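Long-range contact in PBP5 (Haemophilus influenzae, PDB 3A3J), which removes the terminal D-alanine from peptidoglycan precursor peptides, acting as a serine-type D-alanyl-D-alanine carboxypeptidase of the cell wall: residues E254-L259 with H286-P291. Residues are numbered along the deposited sequence; the frame is centred on the assembly and turned at random.
Sequences ETFKTL and HFITIP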
loop_
_atom_site.group_PDB
_atom_site.type_symbol
_atom_site.label_atom_id
_atom_site.label_comp_id
_atom_site.label_asym_id
_atom_site.label_seq_id
_atom_site.Cartn_x
_atom_site.Cartn_y
_atom_site.Cartn_z
ATOM N N GLU A 254 -3.257 -4.744 18.178
ATOM C CA GLU A 254 -2.354 -5.790 17.801
ATOM C C GLU A 254 -3.061 -6.511 16.684
ATOM O O GLU A 254 -4.292 -6.326 16.486
ATOM C CB GLU A 254 -2.136 -6.752 18.962
ATOM C CG GLU A 254 -3.417 -7.289 19.545
ATOM C CD GLU A 254 -3.157 -8.166 20.752
ATOM O OE1 GLU A 254 -2.128 -7.934 21.443
ATOM O OE2 GLU A 254 -3.973 -9.088 21.020
ATOM N N THR A 255 -2.299 -7.352 15.994
ATOM C CA THR A 255 -2.771 -8.006 14.810
ATOM C C THR A 255 -2.358 -9.464 14.874
ATOM O O THR A 255 -1.259 -9.787 15.199
ATOM C CB THR A 255 -2.199 -7.309 13.542
ATOM O OG1 THR A 255 -2.979 -6.119 13.310
ATOM C CG2 THR A 255 -2.251 -8.222 12.311
ATOM N N PHE A 256 -3.262 -10.371 14.606
ATOM C CA PHE A 256 -2.830 -11.740 14.586
ATOM C C PHE A 256 -3.533 -12.548 13.492
ATOM O O PHE A 256 -4.617 -12.218 13.013
ATOM C CB PHE A 256 -2.928 -12.418 15.975
ATOM C CG PHE A 256 -4.333 -12.822 16.374
ATOM C CD1 PHE A 256 -4.737 -14.167 16.305
ATOM C CD2 PHE A 256 -5.241 -11.878 16.845
ATOM C CE1 PHE A 256 -6.041 -14.566 16.687
ATOM C CE2 PHE A 256 -6.534 -12.258 17.217
ATOM C CZ PHE A 256 -6.934 -13.610 17.126
ATOM N N LYS A 257 -2.845 -13.594 13.108
ATOM C CA LYS A 257 -3.285 -14.453 12.058
ATOM C C LYS A 257 -4.371 -15.388 12.606
ATOM O O LYS A 257 -4.121 -16.151 13.529
ATOM C CB LYS A 257 -2.070 -15.230 11.560
ATOM C CG LYS A 257 -2.353 -15.930 10.257
ATOM C CD LYS A 257 -1.243 -16.907 9.926
ATOM C CE LYS A 257 -0.294 -16.276 8.950
ATOM N NZ LYS A 257 0.810 -17.173 8.527
ATOM N N THR A 258 -5.592 -15.316 12.081
ATOM C CA THR A 258 -6.593 -16.288 12.479
ATOM C C THR A 258 -6.717 -17.473 11.545
ATOM O O THR A 258 -7.265 -18.503 11.938
ATOM C CB THR A 258 -7.964 -15.669 12.577
ATOM O OG1 THR A 258 -8.329 -15.194 11.290
ATOM C CG2 THR A 258 -7.981 -14.528 13.599
ATOM N N LEU A 259 -6.263 -17.348 10.301
ATOM C CA LEU A 259 -6.242 -18.500 9.385
ATOM C C LEU A 259 -4.957 -18.595 8.593
ATOM O O LEU A 259 -4.417 -17.575 8.133
ATOM C CB LEU A 259 -7.430 -18.481 8.416
ATOM C CG LEU A 259 -8.850 -18.451 8.998
ATOM C CD1 LEU A 259 -9.840 -17.840 7.966
ATOM C CD2 LEU A 259 -9.269 -19.863 9.430
ATOM N N HIS A 286 -5.339 -15.185 6.927
ATOM C CA HIS A 286 -6.265 -14.136 7.305
ATOM C C HIS A 286 -5.765 -13.557 8.616
ATOM O O HIS A 286 -5.117 -14.282 9.391
ATOM C CB HIS A 286 -7.680 -14.674 7.550
ATOM C CG HIS A 286 -8.698 -13.592 7.696
ATOM N ND1 HIS A 286 -9.404 -13.082 6.624
ATOM C CD2 HIS A 286 -9.115 -12.896 8.783
ATOM C CE1 HIS A 286 -10.201 -12.105 7.041
ATOM N NE2 HIS A 286 -10.038 -11.968 8.349
ATOM N N PHE A 287 -6.063 -12.275 8.864
ATOM C CA PHE A 287 -5.442 -11.545 9.984
ATOM C C PHE A 287 -6.483 -10.644 10.526
ATOM O O PHE A 287 -7.290 -10.117 9.770
ATOM C CB PHE A 287 -4.243 -10.666 9.568
ATOM C CG PHE A 287 -3.069 -11.439 9.007
ATOM C CD1 PHE A 287 -2.044 -11.873 9.836
ATOM C CD2 PHE A 287 -2.958 -11.653 7.637
ATOM C CE1 PHE A 287 -0.969 -12.553 9.340
ATOM C CE2 PHE A 287 -1.889 -12.349 7.142
ATOM C CZ PHE A 287 -0.894 -12.800 7.977
ATOM N N ILE A 288 -6.491 -10.452 11.831
ATOM C CA ILE A 288 -7.435 -9.489 12.337
ATOM C C ILE A 288 -6.715 -8.523 13.251
ATOM O O ILE A 288 -5.622 -8.799 13.746
ATOM C CB ILE A 288 -8.685 -10.158 13.020
ATOM C CG1 ILE A 288 -8.287 -10.884 14.306
ATOM C CG2 ILE A 288 -9.389 -11.082 12.027
ATOM C CD1 ILE A 288 -9.506 -11.024 15.305
ATOM N N THR A 289 -7.312 -7.373 13.439
ATOM C CA THR A 289 -6.741 -6.401 14.313
ATOM C C THR A 289 -7.699 -6.133 15.485
ATOM O O THR A 289 -8.849 -5.784 15.283
ATOM C CB THR A 289 -6.456 -5.095 13.508
ATOM O OG1 THR A 289 -5.536 -5.385 12.439
ATOM C CG2 THR A 289 -5.908 -3.976 14.429
ATOM N N ILE A 290 -7.193 -6.256 16.708
ATOM C CA ILE A 290 -8.007 -6.129 17.940
ATOM C C ILE A 290 -7.321 -5.230 18.969
ATOM O O ILE A 290 -6.142 -4.972 18.835
ATOM C CB ILE A 290 -8.154 -7.521 18.578
ATOM C CG1 ILE A 290 -6.751 -8.061 18.941
ATOM C CG2 ILE A 290 -8.926 -8.454 17.622
ATOM C CD1 ILE A 290 -6.447 -9.487 18.461
ATOM N N PRO A 291 -8.048 -4.764 20.010
ATOM C CA PRO A 291 -7.340 -4.047 21.065
ATOM C C PRO A 291 -6.197 -4.889 21.558
ATOM O O PRO A 291 -6.313 -6.123 21.596
ATOM C CB PRO A 291 -8.414 -3.841 22.132
ATOM C CG PRO A 291 -9.658 -3.656 21.305
ATOM C CD PRO A 291 -9.516 -4.679 20.175
#
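Glu254 and Ile290 open a two-stranded antiparallel ribbon in the C-terminal domain, the N-to-C directions of the two segments differing by 143°, which ends in a classic beta bulge. Each backbone N of this pair donates to the other's carbonyl O. The Glu254 side chain leaves with chi1 at 53° and then runs extended, which lays Glu254 CG 3.5 Å from Ile290 CG1; its OE1 accepts from Gly293 N. Thr255, in a non-hydrogen-bonded pair with Thr289, is on the other face, where Thr255 OG1 and Thr289 OG1 lie 2.8 Å apart. Thr255 OG1 is also hydrogen-bonded to Asp16 OD1 and Thr289 OG1 to Ser19 OG, links that join the ribbon to the end of strand 11-16 and the turn after it, in the catalytic domain. Phe256 repeats the paired backbone bonds with Ile288, Ile288 N to Phe256 O being 2.8 Å. Its chi1 of 77° turns the ring alongside the Ile288 side chain, Phe256 CE2 3.7 Å from Ile288 CG1, while Ile288 and Ile290 also touch Ala332 and Ile331 of strand 329-338. Lys257 returns to the face of Thr255: its aliphatic chain passes over the Phe287 ring, Lys257 CG 4.2 Å from the Phe287 ring centroid in an off-centre CH-pi contact, with the bend at chi3 keeping CE beside Phe287 CZ. At the bulge, Thr258 and Leu259 together oppose His286. Thr258 N reaches His286 O at 2.9 Å from well above the carbonyl plane, whereas the bond from Leu259 N to this oxygen is weak; His286 N in turn donates to Leu259 O. Thr258 OG1, also bonded to Tyr324 OH, meets the imidazole at its edge, 3.5 Å from His286 CD2. Leu259 CD1 rests 3.9 Å from His286 CB.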